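Local coordinates for protein 2-phospho-L-lactate guanylyltransferase (Methanosarcina mazei, PDB 2I5E) that probably catalyses the guanylylation of (2S)-2-phospholactate by GTP, a step in the biosynthesis of the hydride carrier coenzyme F420, at residues Glu78-Tyr83 with Val139-Ser144; Thr148-Ala153 with Phe160-Ser165. One frame throughout, in Å; residues are numbered along the deposited sequence.

Contact 1. Residues Glu78-Tyr83 with Val139-Ser144; sequences EALNRY and VKYYGS
The flat carboxamide of Asn81 is set against the backbone of Val139, while the ring of Tyr141, further along the loop, meets a methyl of Leu80 obliquely. Each end of the amide is used. Val139 N gives its hydrogen to Asn81 OD1 over 2.9 Å in a nearly straight bond (168°), directed at a lone pair in the plane of the side-chain carbonyl. Asn81 ND2 in turn reaches Val139 O, also at 2.9 Å, along a lone pair of that carbonyl, although the acceptor lies 17° out of the asparagine plane. A third touch comes from one side of that plane, where Val139 CG2 is 3.5 Å from Asn81 OD1 and nearly as close to CG and ND2. With CG1 of Val139 anti to the carbonyl carbon (chi1 -60°), CG2 falls between N and the carbonyl carbon, on the side of the helix.

Asparagine suits the place because it offers a donor and an acceptor side by side, as a neighbouring strand would, so a loop residue in no sheet still has its N and O satisfied. In this GT-A-type nucleotidyltransferase fold, helix 76-86 thereby holds the loop that follows strand 126-131, and Asn77, one turn earlier, takes the N-H of Tyr141 with its OD1. Beside the amide the contact is apolar. Leu80 CB packs on Val139 CG2 at 3.9 Å, and Leu80 CD1 comes to 3.6 Å from Tyr141 CE1, the two side chains crossing at about a right angle. Leu80, Val139 and Tyr141 all rest on Ile93 of strand 91-94, and apolar side chains suit this place facing the sheet. A Tris molecule, probably from the crystallisation liquor, lies near the Leu80 side chain.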
ATOM      1  N   GLU A  78      25.628  -4.483   7.231  1.00 40.03           N
ATOM      2  CA  GLU A  78      26.670  -4.943   8.143  1.00 42.49           C
ATOM      3  C   GLU A  78      26.351  -4.584   9.586  1.00 40.87           C
ATOM      4  O   GLU A  78      26.394  -5.450  10.455  1.00 41.45           O
ATOM      5  CB  GLU A  78      28.006  -4.348   7.749  1.00 42.60           C
ATOM      6  CG  GLU A  78      29.102  -5.318   7.966  1.00 51.87           C
ATOM      7  CD  GLU A  78      30.210  -5.127   6.937  1.00 61.64           C
ATOM      8  OE1 GLU A  78      30.855  -4.041   6.977  1.00 62.53           O
ATOM      9  OE2 GLU A  78      30.391  -6.060   6.074  1.00 65.31           O
ATOM     10  N   ALA A  79      26.033  -3.304   9.812  1.00 39.03           N
ATOM     11  CA  ALA A  79      25.568  -2.843  11.104  1.00 36.76           C
ATOM     12  C   ALA A  79      24.388  -3.652  11.637  1.00 36.90           C
ATOM     13  O   ALA A  79      24.426  -4.191  12.786  1.00 37.06           O
ATOM     14  CB  ALA A  79      25.204  -1.388  11.001  1.00 38.21           C
ATOM     15  N   LEU A  80      23.338  -3.814  10.821  1.00 36.11           N
ATOM     16  CA  LEU A  80      22.173  -4.567  11.322  1.00 34.52           C
ATOM     17  C   LEU A  80      22.492  -5.985  11.604  1.00 34.76           C
ATOM     18  O   LEU A  80      21.903  -6.611  12.541  1.00 34.35           O
ATOM     19  CB  LEU A  80      20.926  -4.471  10.393  1.00 34.62           C
ATOM     20  CG  LEU A  80      20.235  -3.076  10.360  1.00 29.91           C
ATOM     21  CD1 LEU A  80      19.205  -3.142   9.216  1.00 29.44           C
ATOM     22  CD2 LEU A  80      19.517  -2.697  11.661  1.00 29.29           C
ATOM     23  N   ASN A  81      23.380  -6.536  10.793  1.00 34.63           N
ATOM     24  CA  ASN A  81      23.680  -7.960  10.953  1.00 36.09           C
ATOM     25  C   ASN A  81      24.567  -8.223  12.207  1.00 38.28           C
ATOM     26  O   ASN A  81      24.330  -9.211  12.924  1.00 38.36           O
ATOM     27  CB  ASN A  81      24.276  -8.518   9.695  1.00 34.26           C
ATOM     28  CG  ASN A  81      23.215  -9.032   8.750  1.00 33.50           C
ATOM     29  OD1 ASN A  81      22.237  -9.638   9.162  1.00 30.55           O
ATOM     30  ND2 ASN A  81      23.409  -8.787   7.438  1.00 34.46           N
ATOM     31  N   ARG A  82      25.492  -7.285  12.521  1.00 39.11           N
ATOM     32  CA  ARG A  82      26.162  -7.242  13.851  1.00 42.11           C
ATOM     33  C   ARG A  82      25.191  -7.116  15.078  1.00 42.03           C
ATOM     34  O   ARG A  82      25.212  -7.913  15.997  1.00 41.56           O
ATOM     35  CB  ARG A  82      27.240  -6.147  13.835  1.00 41.75           C
ATOM     36  CG  ARG A  82      28.333  -6.243  14.949  1.00 46.68           C
ATOM     37  CD  ARG A  82      29.434  -5.179  14.703  1.00 47.93           C
ATOM     38  NE  ARG A  82      29.311  -4.031  15.597  1.00 59.06           N
ATOM     39  CZ  ARG A  82      30.342  -3.266  15.998  1.00 64.62           C
ATOM     40  NH1 ARG A  82      31.584  -3.532  15.561  1.00 65.45           N
ATOM     41  NH2 ARG A  82      30.136  -2.217  16.821  1.00 63.24           N
ATOM     42  N   TYR A  83      24.241  -6.174  15.019  1.00 42.14           N
ATOM     43  CA  TYR A  83      23.211  -6.030  16.022  1.00 39.51           C
ATOM     44  C   TYR A  83      22.413  -7.340  16.181  1.00 40.98           C
ATOM     45  O   TYR A  83      22.178  -7.825  17.294  1.00 41.25           O
ATOM     46  CB  TYR A  83      22.316  -4.884  15.576  1.00 38.77           C
ATOM     47  CG  TYR A  83      21.233  -4.502  16.561  1.00 36.29           C
ATOM     48  CD1 TYR A  83      21.420  -3.452  17.436  1.00 34.30           C
ATOM     49  CD2 TYR A  83      20.051  -5.239  16.650  1.00 36.07           C
ATOM     50  CE1 TYR A  83      20.416  -3.113  18.309  1.00 35.52           C
ATOM     51  CE2 TYR A  83      19.055  -4.889  17.542  1.00 33.44           C
ATOM     52  CZ  TYR A  83      19.261  -3.806  18.331  1.00 33.77           C
ATOM     53  OH  TYR A  83      18.273  -3.450  19.195  1.00 32.93           O
ATOM     54  N   VAL A 139      19.927 -10.277   7.474  1.00 34.10           N
ATOM     55  CA  VAL A 139      19.199  -9.303   6.688  1.00 32.27           C
ATOM     56  C   VAL A 139      19.986  -8.864   5.450  1.00 33.39           C
ATOM     57  O   VAL A 139      21.239  -8.825   5.487  1.00 36.83           O
ATOM     58  CB  VAL A 139      18.891  -7.931   7.461  1.00 29.85           C
ATOM     59  CG1 VAL A 139      18.036  -8.143   8.753  1.00 26.95           C
ATOM     60  CG2 VAL A 139      20.175  -7.199   7.764  1.00 26.75           C
ATOM     61  N   LYS A 140      19.253  -8.376   4.435  1.00 33.71           N
ATOM     62  CA  LYS A 140      19.815  -7.805   3.238  1.00 35.64           C
ATOM     63  C   LYS A 140      18.838  -6.790   2.679  1.00 36.08           C
ATOM     64  O   LYS A 140      18.047  -7.118   1.763  1.00 35.89           O
ATOM     65  CB  LYS A 140      20.083  -8.883   2.194  1.00 35.21           C
ATOM     66  CG  LYS A 140      21.026  -8.359   1.049  1.00 40.09           C
ATOM     67  CD  LYS A 140      21.278  -9.520   0.086  1.00 43.79           C
ATOM     68  CE  LYS A 140      22.184  -9.128  -1.093  1.00 45.37           C
ATOM     69  NZ  LYS A 140      21.419  -8.251  -2.122  1.00 46.39           N
ATOM     70  N   TYR A 141      18.886  -5.570   3.239  1.00 36.06           N
ATOM     71  CA  TYR A 141      18.059  -4.449   2.785  1.00 36.05           C
ATOM     72  C   TYR A 141      18.721  -3.929   1.526  1.00 37.01           C
ATOM     73  O   TYR A 141      19.866  -4.265   1.261  1.00 37.54           O
ATOM     74  CB  TYR A 141      18.010  -3.301   3.842  1.00 34.92           C
ATOM     75  CG  TYR A 141      17.159  -3.667   5.003  1.00 31.65           C
ATOM     76  CD1 TYR A 141      17.671  -4.452   6.046  1.00 31.84           C
ATOM     77  CD2 TYR A 141      15.835  -3.304   5.032  1.00 28.45           C
ATOM     78  CE1 TYR A 141      16.878  -4.890   7.067  1.00 32.05           C
ATOM     79  CE2 TYR A 141      15.024  -3.666   6.089  1.00 28.39           C
ATOM     80  CZ  TYR A 141      15.551  -4.469   7.100  1.00 31.84           C
ATOM     81  OH  TYR A 141      14.764  -4.892   8.126  1.00 30.81           O
ATOM     82  N   TYR A 142      17.985  -3.096   0.797  1.00 37.82           N
ATOM     83  CA  TYR A 142      18.323  -2.596  -0.590  1.00 38.18           C
ATOM     84  C   TYR A 142      17.926  -3.583  -1.649  1.00 36.40           C
ATOM     85  O   TYR A 142      17.868  -4.811  -1.384  1.00 37.37           O
ATOM     86  CB  TYR A 142      19.800  -2.179  -0.827  1.00 38.57           C
ATOM     87  CG  TYR A 142      20.310  -1.178   0.138  1.00 41.29           C
ATOM     88  CD1 TYR A 142      19.665   0.043   0.313  1.00 39.93           C
ATOM     89  CD2 TYR A 142      21.442  -1.466   0.924  1.00 42.48           C
ATOM     90  CE1 TYR A 142      20.113   0.976   1.260  1.00 44.12           C
ATOM     91  CE2 TYR A 142      21.911  -0.538   1.864  1.00 44.96           C
ATOM     92  CZ  TYR A 142      21.229   0.659   2.039  1.00 44.47           C
ATOM     93  OH  TYR A 142      21.722   1.544   2.958  1.00 45.20           O
ATOM     94  N   GLY A 143      17.711  -3.067  -2.866  1.00 34.62           N
ATOM     95  CA  GLY A 143      17.328  -3.932  -3.970  1.00 32.68           C
ATOM     96  C   GLY A 143      16.042  -4.572  -3.649  1.00 31.55           C
ATOM     97  O   GLY A 143      15.121  -4.000  -3.047  1.00 30.69           O
ATOM     98  N   SER A 144      15.943  -5.794  -4.080  1.00 31.77           N
ATOM     99  CA  SER A 144      14.755  -6.503  -3.902  1.00 30.68           C
ATOM    100  C   SER A 144      14.612  -7.182  -2.527  1.00 31.43           C
ATOM    101  O   SER A 144      14.447  -8.354  -2.453  1.00 28.82           O
ATOM    102  CB  SER A 144      14.670  -7.511  -4.991  1.00 30.15           C
ATOM    103  OG  SER A 144      13.384  -8.041  -4.940  1.00 34.40           O
TER

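Contact 2. Residues Thr148-Ala153 with Phe160-Ser165; sequences THCSIA and FEIYDS
Cys150 lies over a face of the Phe160 ring with both of its side-chain atoms. Its SG stands 4.0 Å from the ring centroid and 23° off the normal, a sulfur-aromatic contact, while CB makes a CH-pi contact at 3.9 Å from the same centroid. The small, polarisable cysteine fits here, letting the helix come close enough for its carbonyl to join in: Cys150 O is 3.4 Å from Phe160 CE2. Phe160 reaches the helix with CG lodged between its own N and carbonyl carbon, chi1 57°, a rotamer that brings the ring against the C-terminal part of the helix.

The helical segment 148-153 and strand 160-162 run nearly antiparallel (157°), their axes 9.6 Å apart at closest approach, so the chain turns back after the helix and lays down an edge strand, within this chain, of the mixed sheet, parallel to strand 116-120. Ala153, one turn beyond Cys150, has a methyl just large enough to meet Phe160 CD2 at 3.9 Å. Replacing Phe160 with an alanine would probably open a gap beside Cys150 and Ala153 and leave the sulfur without its aromatic partner. At the other end of the strand Ile162 extends its CD1 to Cys150 SG, 3.8 Å away, and also packs on Phe146 and on Met167 of the second subunit. Beyond it, Asp164 and Ser165 exchange hydrogen bonds with Ser165 and Asp164 of that subunit.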
ATOM      1  N   THR A 148      13.925 -11.211  -0.958  1.00 34.91           N
ATOM      2  CA  THR A 148      15.100 -11.773  -0.339  1.00 34.71           C
ATOM      3  C   THR A 148      14.930 -12.237   1.114  1.00 37.33           C
ATOM      4  O   THR A 148      15.458 -13.317   1.488  1.00 39.45           O
ATOM      5  CB  THR A 148      16.231 -10.818  -0.431  1.00 35.05           C
ATOM      6  OG1 THR A 148      16.441 -10.500  -1.795  1.00 35.82           O
ATOM      7  CG2 THR A 148      17.547 -11.513   0.056  1.00 34.39           C
ATOM      8  N   HIS A 149      14.236 -11.436   1.949  1.00 35.75           N
ATOM      9  CA  HIS A 149      13.931 -11.779   3.357  1.00 33.02           C
ATOM     10  C   HIS A 149      12.935 -12.908   3.564  1.00 33.79           C
ATOM     11  O   HIS A 149      12.978 -13.695   4.585  1.00 31.75           O
ATOM     12  CB  HIS A 149      13.393 -10.507   4.119  1.00 32.51           C
ATOM     13  CG  HIS A 149      14.432  -9.448   4.321  1.00 28.85           C
ATOM     14  ND1 HIS A 149      14.170  -8.098   4.184  1.00 31.35           N
ATOM     15  CD2 HIS A 149      15.719  -9.536   4.746  1.00 25.92           C
ATOM     16  CE1 HIS A 149      15.283  -7.409   4.393  1.00 32.47           C
ATOM     17  NE2 HIS A 149      16.231  -8.246   4.772  1.00 26.03           N
ATOM     18  N   CYS A 150      11.985 -13.016   2.643  1.00 34.21           N
ATOM     19  CA  CYS A 150      11.117 -14.176   2.709  1.00 34.87           C
ATOM     20  C   CYS A 150      11.965 -15.426   2.374  1.00 36.98           C
ATOM     21  O   CYS A 150      11.739 -16.505   2.945  1.00 37.92           O
ATOM     22  CB  CYS A 150      10.008 -14.075   1.667  1.00 36.22           C
ATOM     23  SG  CYS A 150       8.842 -12.755   1.957  1.00 32.57           S
ATOM     24  N   SER A 151      12.870 -15.311   1.425  1.00 39.44           N
ATOM     25  CA  SER A 151      13.592 -16.521   0.976  1.00 43.88           C
ATOM     26  C   SER A 151      14.806 -16.837   1.886  1.00 43.95           C
ATOM     27  O   SER A 151      15.185 -18.013   2.036  1.00 44.64           O
ATOM     28  CB  SER A 151      13.946 -16.468  -0.527  1.00 44.66           C
ATOM     29  OG  SER A 151      15.300 -16.142  -0.727  1.00 50.21           O
ATOM     30  N   ILE A 152      15.386 -15.795   2.498  1.00 44.58           N
ATOM     31  CA  ILE A 152      16.274 -15.981   3.685  1.00 44.14           C
ATOM     32  C   ILE A 152      15.504 -16.745   4.777  1.00 45.12           C
ATOM     33  O   ILE A 152      16.044 -17.644   5.366  1.00 45.24           O
ATOM     34  CB  ILE A 152      16.996 -14.672   4.230  1.00 44.30           C
ATOM     35  CG1 ILE A 152      17.991 -14.084   3.232  1.00 43.19           C
ATOM     36  CG2 ILE A 152      17.810 -14.957   5.560  1.00 45.26           C
ATOM     37  CD1 ILE A 152      18.278 -12.517   3.474  1.00 42.16           C
ATOM     38  N   ALA A 153      14.225 -16.444   5.006  1.00 45.65           N
ATOM     39  CA  ALA A 153      13.505 -17.134   6.020  1.00 46.97           C
ATOM     40  C   ALA A 153      13.290 -18.605   5.651  1.00 49.46           C
ATOM     41  O   ALA A 153      13.344 -19.489   6.515  1.00 50.31           O
ATOM     42  CB  ALA A 153      12.151 -16.441   6.312  1.00 47.17           C
ATOM     43  N   PHE A 160       7.107 -17.407   7.750  1.00 41.68           N
ATOM     44  CA  PHE A 160       7.055 -15.946   7.796  1.00 38.47           C
ATOM     45  C   PHE A 160       5.609 -15.591   7.556  1.00 38.87           C
ATOM     46  O   PHE A 160       4.920 -16.326   6.844  1.00 39.63           O
ATOM     47  CB  PHE A 160       8.004 -15.244   6.791  1.00 37.70           C
ATOM     48  CG  PHE A 160       7.789 -15.640   5.335  1.00 41.57           C
ATOM     49  CD1 PHE A 160       6.776 -15.019   4.557  1.00 37.70           C
ATOM     50  CD2 PHE A 160       8.605 -16.614   4.721  1.00 39.19           C
ATOM     51  CE1 PHE A 160       6.536 -15.367   3.213  1.00 34.88           C
ATOM     52  CE2 PHE A 160       8.368 -16.964   3.391  1.00 39.16           C
ATOM     53  CZ  PHE A 160       7.321 -16.307   2.635  1.00 36.56           C
ATOM     54  N   GLU A 161       5.153 -14.539   8.226  1.00 36.12           N
ATOM     55  CA  GLU A 161       3.967 -13.853   7.929  1.00 35.88           C
ATOM     56  C   GLU A 161       4.300 -12.581   7.134  1.00 35.03           C
ATOM     57  O   GLU A 161       5.158 -11.817   7.554  1.00 33.45           O
ATOM     58  CB  GLU A 161       3.378 -13.398   9.238  1.00 32.92           C
ATOM     59  CG  GLU A 161       1.948 -13.086   9.068  1.00 38.19           C
ATOM     60  CD  GLU A 161       1.345 -12.419  10.242  1.00 41.71           C
ATOM     61  OE1 GLU A 161       1.769 -12.668  11.383  1.00 39.48           O
ATOM     62  OE2 GLU A 161       0.478 -11.563  10.000  1.00 50.53           O
ATOM     63  N   ILE A 162       3.554 -12.329   6.032  1.00 35.57           N
ATOM     64  CA  ILE A 162       3.498 -11.033   5.311  1.00 34.09           C
ATOM     65  C   ILE A 162       2.430 -10.202   5.984  1.00 33.75           C
ATOM     66  O   ILE A 162       1.254 -10.557   5.924  1.00 34.16           O
ATOM     67  CB  ILE A 162       3.083 -11.176   3.811  1.00 35.40           C
ATOM     68  CG1 ILE A 162       4.027 -12.151   3.055  1.00 37.08           C
ATOM     69  CG2 ILE A 162       3.045  -9.773   3.103  1.00 33.63           C
ATOM     70  CD1 ILE A 162       5.422 -11.783   3.186  1.00 41.91           C
ATOM     71  N   TYR A 163       2.836  -9.087   6.586  1.00 31.42           N
ATOM     72  CA  TYR A 163       1.903  -8.214   7.229  1.00 31.00           C
ATOM     73  C   TYR A 163       1.326  -7.286   6.181  1.00 31.19           C
ATOM     74  O   TYR A 163       2.076  -6.510   5.636  1.00 33.90           O
ATOM     75  CB  TYR A 163       2.654  -7.327   8.275  1.00 30.48           C
ATOM     76  CG  TYR A 163       1.710  -6.549   9.166  1.00 28.11           C
ATOM     77  CD1 TYR A 163       0.888  -7.204  10.039  1.00 33.66           C
ATOM     78  CD2 TYR A 163       1.627  -5.168   9.110  1.00 27.05           C
ATOM     79  CE1 TYR A 163      -0.017  -6.523  10.846  1.00 31.33           C
ATOM     80  CE2 TYR A 163       0.715  -4.438   9.924  1.00 28.83           C
ATOM     81  CZ  TYR A 163      -0.052  -5.144  10.793  1.00 30.93           C
ATOM     82  OH  TYR A 163      -0.935  -4.506  11.584  1.00 34.96           O
ATOM     83  N   ASP A 164       0.023  -7.315   5.933  1.00 30.31           N
ATOM     84  CA  ASP A 164      -0.577  -6.641   4.795  1.00 28.53           C
ATOM     85  C   ASP A 164      -1.263  -5.372   5.246  1.00 29.06           C
ATOM     86  O   ASP A 164      -2.431  -5.376   5.540  1.00 31.49           O
ATOM     87  CB  ASP A 164      -1.604  -7.581   4.125  1.00 29.49           C
ATOM     88  CG  ASP A 164      -2.401  -6.881   3.043  1.00 31.25           C
ATOM     89  OD1 ASP A 164      -1.844  -5.989   2.346  1.00 35.06           O
ATOM     90  OD2 ASP A 164      -3.602  -7.162   2.903  1.00 33.21           O
ATOM     91  N   SER A 165      -0.553  -4.259   5.257  1.00 28.17           N
ATOM     92  CA  SER A 165      -1.046  -3.021   5.766  1.00 26.97           C
ATOM     93  C   SER A 165      -0.617  -1.941   4.759  1.00 26.83           C
ATOM     94  O   SER A 165       0.564  -1.766   4.551  1.00 27.05           O
ATOM     95  CB  SER A 165      -0.272  -2.694   7.065  1.00 28.73           C
ATOM     96  OG  SER A 165      -0.638  -1.409   7.492  1.00 27.89           O
TER

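Overall arrangement
Contact 1 closes along the chain before contact 2 opens, their centres 15 Å apart. Loop 139-144 leads straight into helix 145-154, so one stretch of chain serves both: it is held first by helix 76-86 and then, as a helix, by strand 160-162. The two join directly where Lys140 N probably donates to His149 NE2, 3.0 Å away, and the histidine ring meets that of Tyr141 edge-to-face. Together they cover one side of the mixed sheet, contact 1 over strands 91-94 and 126-131, contact 2 toward its 116-120 and 160-162 margin. Both also reach the second subunit, which ties this side to the homodimer interface.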